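Local atomic coordinates of albumin-1 (Psophocarpus tetragonolobus, PDB entry 1WBA), a protein that serves as a 2S seed storage protein of winged bean and belongs to the Kunitz-type legume protease inhibitor family. Residues D31-G36 and S45-T50; A117-K122 and L133-G138; P140-G145 and L156-Q161. All blocks are in the same frame, centred on the assembly; numbering follows the deposited sequence.

Interaction 1 (D31-G36 and S45-T50)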
# COMPACT_ATOMS: atom_id res chain seq x y z
N ASP A 31 8.64 2.14 -2.87
CA ASP A 31 9.33 2.97 -3.85
C ASP A 31 8.41 3.16 -5.07
O ASP A 31 7.37 2.49 -5.18
CB ASP A 31 10.60 2.21 -4.25
CG ASP A 31 11.64 3.06 -4.93
OD1 ASP A 31 11.43 4.24 -5.28
OD2 ASP A 31 12.73 2.49 -5.12
N VAL A 32 8.75 4.11 -5.93
CA VAL A 32 7.98 4.37 -7.14
C VAL A 32 9.02 4.42 -8.26
O VAL A 32 9.96 5.21 -8.21
CB VAL A 32 7.20 5.70 -7.07
CG1 VAL A 32 6.36 5.86 -8.32
CG2 VAL A 32 6.28 5.72 -5.86
N VAL A 33 8.89 3.50 -9.22
CA VAL A 33 9.82 3.39 -10.35
C VAL A 33 9.03 3.10 -11.62
O VAL A 33 7.83 2.85 -11.58
CB VAL A 33 10.86 2.23 -10.16
CG1 VAL A 33 11.71 2.44 -8.93
CG2 VAL A 33 10.16 0.86 -10.08
N ALA A 34 9.71 3.16 -12.75
CA ALA A 34 9.07 2.85 -14.02
C ALA A 34 9.27 1.35 -14.20
O ALA A 34 10.34 0.83 -13.88
CB ALA A 34 9.73 3.59 -15.13
N THR A 35 8.22 0.65 -14.60
CA THR A 35 8.33 -0.77 -14.88
C THR A 35 7.83 -0.94 -16.32
O THR A 35 7.18 -0.04 -16.86
CB THR A 35 7.44 -1.66 -13.94
OG1 THR A 35 6.06 -1.31 -14.08
CG2 THR A 35 7.89 -1.55 -12.52
N GLY A 36 8.15 -2.06 -16.95
CA GLY A 36 7.68 -2.29 -18.30
C GLY A 36 8.08 -1.21 -19.29
O GLY A 36 9.26 -0.91 -19.42
N SER A 45 4.85 3.05 -11.18
CA SER A 45 4.69 1.78 -10.47
C SER A 45 5.09 1.80 -8.99
O SER A 45 6.20 2.20 -8.65
CB SER A 45 5.47 0.69 -11.20
OG SER A 45 5.03 0.62 -12.54
N ILE A 46 4.19 1.35 -8.12
CA ILE A 46 4.47 1.27 -6.70
C ILE A 46 5.07 -0.11 -6.47
O ILE A 46 4.44 -1.13 -6.77
CB ILE A 46 3.19 1.46 -5.85
CG1 ILE A 46 2.60 2.84 -6.15
CG2 ILE A 46 3.52 1.34 -4.37
CD1 ILE A 46 1.27 3.13 -5.49
N VAL A 47 6.29 -0.15 -5.94
CA VAL A 47 7.00 -1.41 -5.74
C VAL A 47 7.69 -1.47 -4.39
O VAL A 47 7.74 -0.48 -3.66
CB VAL A 47 8.13 -1.57 -6.82
CG1 VAL A 47 7.57 -1.42 -8.21
CG2 VAL A 47 9.25 -0.52 -6.61
N LYS A 48 8.18 -2.66 -4.04
CA LYS A 48 8.96 -2.85 -2.82
C LYS A 48 10.35 -2.48 -3.35
O LYS A 48 10.81 -3.06 -4.34
CB LYS A 48 8.93 -4.32 -2.40
CG LYS A 48 9.84 -4.67 -1.24
CD LYS A 48 9.37 -6.00 -0.67
CE LYS A 48 10.32 -6.55 0.35
NZ LYS A 48 11.55 -6.94 -0.35
N SER A 49 10.99 -1.52 -2.71
CA SER A 49 12.28 -1.04 -3.18
C SER A 49 13.43 -2.02 -3.23
O SER A 49 13.65 -2.82 -2.31
CB SER A 49 12.73 0.18 -2.38
OG SER A 49 13.80 0.86 -3.03
N THR A 50 14.18 -1.92 -4.33
CA THR A 50 15.37 -2.72 -4.52
C THR A 50 16.55 -1.74 -4.53
O THR A 50 17.66 -2.10 -4.89
CB THR A 50 15.32 -3.53 -5.86
OG1 THR A 50 15.01 -2.66 -6.95
CG2 THR A 50 14.25 -4.61 -5.78
O HOH W 1 13.07 -0.00 -6.36

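Interaction 2 (A117-K122 and L133-G138)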
# COMPACT_ATOMS: atom_id res chain seq x y z
N ALA A 117 -10.98 0.23 -1.83
CA ALA A 117 -10.17 0.82 -0.77
C ALA A 117 -9.24 -0.23 -0.23
O ALA A 117 -9.43 -1.41 -0.48
CB ALA A 117 -11.08 1.34 0.37
N PHE A 118 -8.24 0.21 0.53
CA PHE A 118 -7.27 -0.67 1.13
C PHE A 118 -7.68 -0.93 2.57
O PHE A 118 -8.38 -0.10 3.13
CB PHE A 118 -5.89 -0.00 1.13
CG PHE A 118 -5.32 0.18 -0.24
CD1 PHE A 118 -4.66 -0.86 -0.88
CD2 PHE A 118 -5.47 1.39 -0.92
CE1 PHE A 118 -4.17 -0.71 -2.18
CE2 PHE A 118 -4.99 1.54 -2.21
CZ PHE A 118 -4.34 0.49 -2.84
N THR A 119 -7.33 -2.09 3.12
CA THR A 119 -7.60 -2.38 4.54
C THR A 119 -6.35 -3.04 5.13
O THR A 119 -5.46 -3.49 4.39
CB THR A 119 -8.84 -3.31 4.79
OG1 THR A 119 -8.60 -4.61 4.25
CG2 THR A 119 -10.09 -2.74 4.17
N ILE A 120 -6.29 -3.12 6.45
CA ILE A 120 -5.15 -3.71 7.13
C ILE A 120 -5.64 -4.81 8.06
O ILE A 120 -6.68 -4.65 8.71
CB ILE A 120 -4.43 -2.66 8.03
CG1 ILE A 120 -3.85 -1.52 7.18
CG2 ILE A 120 -3.36 -3.33 8.86
CD1 ILE A 120 -3.43 -0.28 7.97
N GLN A 121 -4.91 -5.92 8.12
CA GLN A 121 -5.22 -7.04 9.01
C GLN A 121 -3.90 -7.53 9.58
O GLN A 121 -2.86 -7.25 9.00
CB GLN A 121 -5.85 -8.19 8.25
CG GLN A 121 -7.29 -8.04 7.96
CD GLN A 121 -7.90 -9.33 7.49
OE1 GLN A 121 -7.22 -10.35 7.35
NE2 GLN A 121 -9.18 -9.30 7.21
N LYS A 122 -3.94 -8.23 10.71
CA LYS A 122 -2.72 -8.79 11.30
C LYS A 122 -2.07 -9.65 10.23
O LYS A 122 -2.75 -10.42 9.56
CB LYS A 122 -3.05 -9.68 12.49
CG LYS A 122 -3.43 -8.91 13.71
CD LYS A 122 -3.75 -9.83 14.86
CE LYS A 122 -4.38 -9.04 16.01
NZ LYS A 122 -5.74 -8.50 15.66
N LEU A 133 -4.69 -5.33 2.24
CA LEU A 133 -5.62 -5.98 1.34
C LEU A 133 -6.27 -4.89 0.50
O LEU A 133 -6.20 -3.71 0.85
CB LEU A 133 -6.70 -6.75 2.12
CG LEU A 133 -6.23 -7.89 3.05
CD1 LEU A 133 -6.27 -7.45 4.48
CD2 LEU A 133 -7.06 -9.11 2.86
N PHE A 134 -6.81 -5.28 -0.64
CA PHE A 134 -7.53 -4.33 -1.47
C PHE A 134 -8.93 -4.88 -1.59
O PHE A 134 -9.14 -6.04 -1.95
CB PHE A 134 -6.90 -4.15 -2.86
CG PHE A 134 -7.67 -3.22 -3.73
CD1 PHE A 134 -7.67 -1.86 -3.48
CD2 PHE A 134 -8.44 -3.71 -4.78
CE1 PHE A 134 -8.44 -0.99 -4.26
CE2 PHE A 134 -9.21 -2.84 -5.57
CZ PHE A 134 -9.20 -1.49 -5.30
N CYS A 135 -9.90 -4.03 -1.28
CA CYS A 135 -11.29 -4.43 -1.31
C CYS A 135 -12.03 -3.62 -2.34
O CYS A 135 -12.39 -2.48 -2.10
CB CYS A 135 -11.92 -4.21 0.08
SG CYS A 135 -11.11 -5.16 1.42
N PRO A 136 -12.21 -4.19 -3.54
CA PRO A 136 -12.92 -3.47 -4.60
C PRO A 136 -14.37 -3.32 -4.20
O PRO A 136 -14.87 -4.10 -3.38
CB PRO A 136 -12.75 -4.37 -5.81
CG PRO A 136 -12.54 -5.73 -5.23
CD PRO A 136 -11.68 -5.47 -4.03
N VAL A 137 -15.03 -2.31 -4.75
CA VAL A 137 -16.44 -2.10 -4.45
C VAL A 137 -17.26 -3.26 -4.99
O VAL A 137 -17.11 -3.66 -6.15
CB VAL A 137 -16.95 -0.77 -5.01
CG1 VAL A 137 -18.44 -0.65 -4.76
CG2 VAL A 137 -16.24 0.38 -4.34
N GLY A 138 -18.07 -3.84 -4.10
CA GLY A 138 -18.94 -4.96 -4.45
C GLY A 138 -18.24 -6.27 -4.78
O GLY A 138 -18.78 -7.09 -5.53

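Interaction 3 (P140-G145 and L156-Q161)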
# COMPACT_ATOMS: atom_id res chain seq x y z
N PRO A 140 -15.18 -9.42 -3.08
CA PRO A 140 -14.39 -9.86 -1.93
C PRO A 140 -13.00 -9.21 -1.99
O PRO A 140 -12.53 -8.84 -3.06
CB PRO A 140 -14.31 -11.38 -2.11
CG PRO A 140 -15.53 -11.71 -2.91
CD PRO A 140 -15.58 -10.57 -3.91
N CYS A 141 -12.34 -9.12 -0.85
CA CYS A 141 -11.02 -8.52 -0.76
C CYS A 141 -9.92 -9.44 -1.26
O CYS A 141 -10.00 -10.67 -1.13
CB CYS A 141 -10.74 -8.09 0.68
SG CYS A 141 -12.00 -6.97 1.35
N LYS A 142 -8.85 -8.83 -1.78
CA LYS A 142 -7.72 -9.57 -2.30
C LYS A 142 -6.46 -9.18 -1.56
O LYS A 142 -6.35 -8.06 -1.03
CB LYS A 142 -7.55 -9.24 -3.78
CG LYS A 142 -8.81 -9.46 -4.57
CD LYS A 142 -8.68 -9.09 -6.02
CE LYS A 142 -9.92 -9.54 -6.75
NZ LYS A 142 -9.87 -9.27 -8.20
N ASN A 143 -5.50 -10.09 -1.54
CA ASN A 143 -4.24 -9.84 -0.87
C ASN A 143 -3.32 -9.02 -1.73
O ASN A 143 -3.45 -9.00 -2.97
CB ASN A 143 -3.52 -11.15 -0.60
CG ASN A 143 -4.22 -11.98 0.43
OD1 ASN A 143 -4.48 -11.52 1.54
ND2 ASN A 143 -4.52 -13.21 0.08
N ILE A 144 -2.41 -8.31 -1.08
CA ILE A 144 -1.41 -7.54 -1.80
C ILE A 144 -0.08 -8.26 -1.57
O ILE A 144 0.34 -8.44 -0.43
CB ILE A 144 -1.36 -6.07 -1.33
CG1 ILE A 144 -2.70 -5.39 -1.67
CG2 ILE A 144 -0.17 -5.33 -2.00
CD1 ILE A 144 -2.88 -4.02 -1.06
N GLY A 145 0.54 -8.70 -2.66
CA GLY A 145 1.80 -9.40 -2.56
C GLY A 145 2.81 -8.84 -3.54
O GLY A 145 2.59 -7.81 -4.17
N LEU A 156 4.02 -4.56 -6.62
CA LEU A 156 3.00 -4.88 -5.63
C LEU A 156 1.77 -5.25 -6.44
O LEU A 156 1.23 -4.43 -7.18
CB LEU A 156 2.72 -3.67 -4.73
CG LEU A 156 3.83 -3.29 -3.74
CD1 LEU A 156 3.33 -2.22 -2.82
CD2 LEU A 156 4.22 -4.46 -2.92
N VAL A 157 1.39 -6.52 -6.37
CA VAL A 157 0.24 -7.03 -7.12
C VAL A 157 -0.93 -7.40 -6.21
O VAL A 157 -0.76 -7.69 -5.02
CB VAL A 157 0.63 -8.21 -8.02
CG1 VAL A 157 1.76 -7.79 -8.95
CG2 VAL A 157 1.05 -9.41 -7.20
N VAL A 158 -2.13 -7.40 -6.78
CA VAL A 158 -3.33 -7.70 -6.02
C VAL A 158 -4.03 -8.95 -6.57
O VAL A 158 -4.41 -9.00 -7.74
CB VAL A 158 -4.32 -6.50 -6.08
CG1 VAL A 158 -5.59 -6.77 -5.27
CG2 VAL A 158 -3.65 -5.24 -5.56
N SER A 159 -4.18 -9.96 -5.72
CA SER A 159 -4.89 -11.16 -6.11
C SER A 159 -5.27 -11.98 -4.89
O SER A 159 -4.70 -11.81 -3.81
CB SER A 159 -4.10 -12.00 -7.12
OG SER A 159 -3.17 -12.86 -6.50
N TYR A 160 -6.28 -12.83 -5.07
CA TYR A 160 -6.76 -13.72 -4.02
C TYR A 160 -5.64 -14.67 -3.61
O TYR A 160 -5.52 -15.06 -2.45
CB TYR A 160 -7.92 -14.57 -4.55
CG TYR A 160 -9.20 -13.83 -4.85
CD1 TYR A 160 -9.74 -12.94 -3.92
CD2 TYR A 160 -9.90 -14.05 -6.04
CE1 TYR A 160 -10.94 -12.28 -4.17
CE2 TYR A 160 -11.11 -13.40 -6.30
CZ TYR A 160 -11.62 -12.51 -5.35
OH TYR A 160 -12.80 -11.85 -5.58
N GLN A 161 -4.81 -15.01 -4.58
CA GLN A 161 -3.74 -15.97 -4.37
C GLN A 161 -2.35 -15.43 -4.03
O GLN A 161 -1.42 -16.21 -3.82
CB GLN A 161 -3.70 -16.93 -5.57
O HOH W 2 -6.74 -9.89 -9.20

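Interaction 1 (D31-G36 and S45-T50)
Asp31 and Ser49 meet through their side chains at one end of this antiparallel pair of strands. The Ser49 hydroxyl donates to the Asp31 carboxylate, OG to OD2 at 2.9 Å, approaching from above the carboxylate plane (36° out of it) and not within it. Asp31 carries CG anti to its own backbone N (chi1 -163°), which swings the carboxylate beside the next peptide; there OD1 accepts the N-H of Val32 at 2.8 Å. A water bridges the segments, donating to Asp31 OD2 and accepting from Thr50 N. The salt bridge from Arg51 NE to the same OD2 adds a charged partner, so this buried carboxylate is gripped at both oxygens and would probably stay ionised.

Between the ends, the backbone does the work. Asp31 with Val47 and Val33 with Ser45 form hydrogen-bonded pairs, each closed by two N-H to O=C bonds; the bond from Val47 N to Asp31 O, at 3.0 Å, is almost straight (172°). The intervening pair, Val32 with Ile46, is non-hydrogen-bonded, and the Val32 CA lies 3.2 Å from Ser45 O in a CA-H...O contact. On the face of Asp31, the side chains of Val33 and Val47 cross at about a right angle, with their CG2 methyls 3.8 Å apart. Farther along, Thr35 OG1 and Ser45 OG lie 2.7 Å apart, and Ser45 OG is also hydrogen-bonded to Glu38 and Lys105.

The segments belong to a beta hairpin. Strand 45-48 has strand 154-159 as its other neighbour in the sheet, while Val32 and Ile46, on the face away from Asp31, pack against Phe82 of strand 78-82 and against strand 103-106.

Interaction 2 (A117-K122 and L133-G138)
Phe134 turns the edge of its ring toward the face of Phe118, a T-shaped (edge-to-face) pair with planes at 61° and centroids 5.4 Å apart. Phe134 CD1 makes the approach, 3.9 Å from Phe118 CE1 and displaced toward the rim of the ring. With its CG anti to the backbone N (chi1 177°), the Phe134 ring reaches across to strand 116-122, where CD1 also lies 3.5 Å from Ala117 O. Both rings touch Val94 of strand 92-97.

The opposite face of the sheet is packed as closely where the buried Leu133 sets its CB 3.6 Å from Thr119 OG1, and Cys135 SG, whose disulfide leads to Cys141, rests against Thr119 CG2 at 3.8 Å. The looser side begins at the partly exposed Gln121, where Leu133 CD1 meets Gln121 CG at 3.7 Å.

Four backbone hydrogen bonds hold the register; the one from Cys135 N to Ala117 O, at 2.8 Å, is nearly linear (173°). Two hydrogen-bonded pairs flanking a non-hydrogen-bonded Phe-Phe pair make an antiparallel beta hairpin, a building unit of the beta-trefoil fold of Kunitz-type legume inhibitors.

Interaction 3 (P140-G145 and L156-Q161)
Strands 142-145 and 156-159 run antiparallel at 160° with their axes 4.6 Å apart, in a ladder where the pairs Asn143 with Ser159 and Gly145 with Val157 flank the non-hydrogen-bonded pair of Ile144 and Val158. Ile144 and Val158 lie side by side, CG1 to CG2 at 4.0 Å. Lys142 is extended beyond CG and runs across one face of the Tyr160 ring, its CE 4.0 Å from the centroid in a CH-pi contact; its NZ is too distant for more than a weak cation-pi attraction. At the root of the chain, Lys142 CB presses tightly on Val158 CG1 (3.5 Å). Beyond the ring, Tyr160 OH touches Pro140 CD at 3.5 Å, and Cys141 O lies at the ring edge, in its plane. Asn143 ND2 makes a weak, 3.3 Å bond to Tyr160 O, just past the end of strand 154-159. Were Lys142 an alanine, the CB contact with Val158 would remain, but the covered face of Tyr160 would probably lose its aliphatic lid and the ring some of its restraint.

Strand 142-148 lies between 154-159 and 130-136 in the sheet, Val158 reaching Phe134 of the latter, while Leu156 and Val158 pack on Leu104 of strand 103-106.

In the fold
Each contact joins the two strands of an antiparallel hairpin, and the three follow in series along the chain, all reaching the same antiparallel sheet. Interactions 2 and 3 are closely coupled, their centres about 9 Å apart: strands 130-136 and 142-148 are neighbours, the disulfide joins Cys135 SG to Cys141 SG at 2.0 Å, and Phe118 CD1 packs on Ile144 CD1 at 3.6 Å. Interaction 1 meets interaction 3 through neighbouring strands 45-48 and 154-159, where Ile46 O lies 3.7 Å from Leu156 CB, although their centres are about 17 Å apart. Interactions 1 and 2 do not touch; with centres about 21 Å apart on opposite sides of the chain's centre, they are connected through interaction 3.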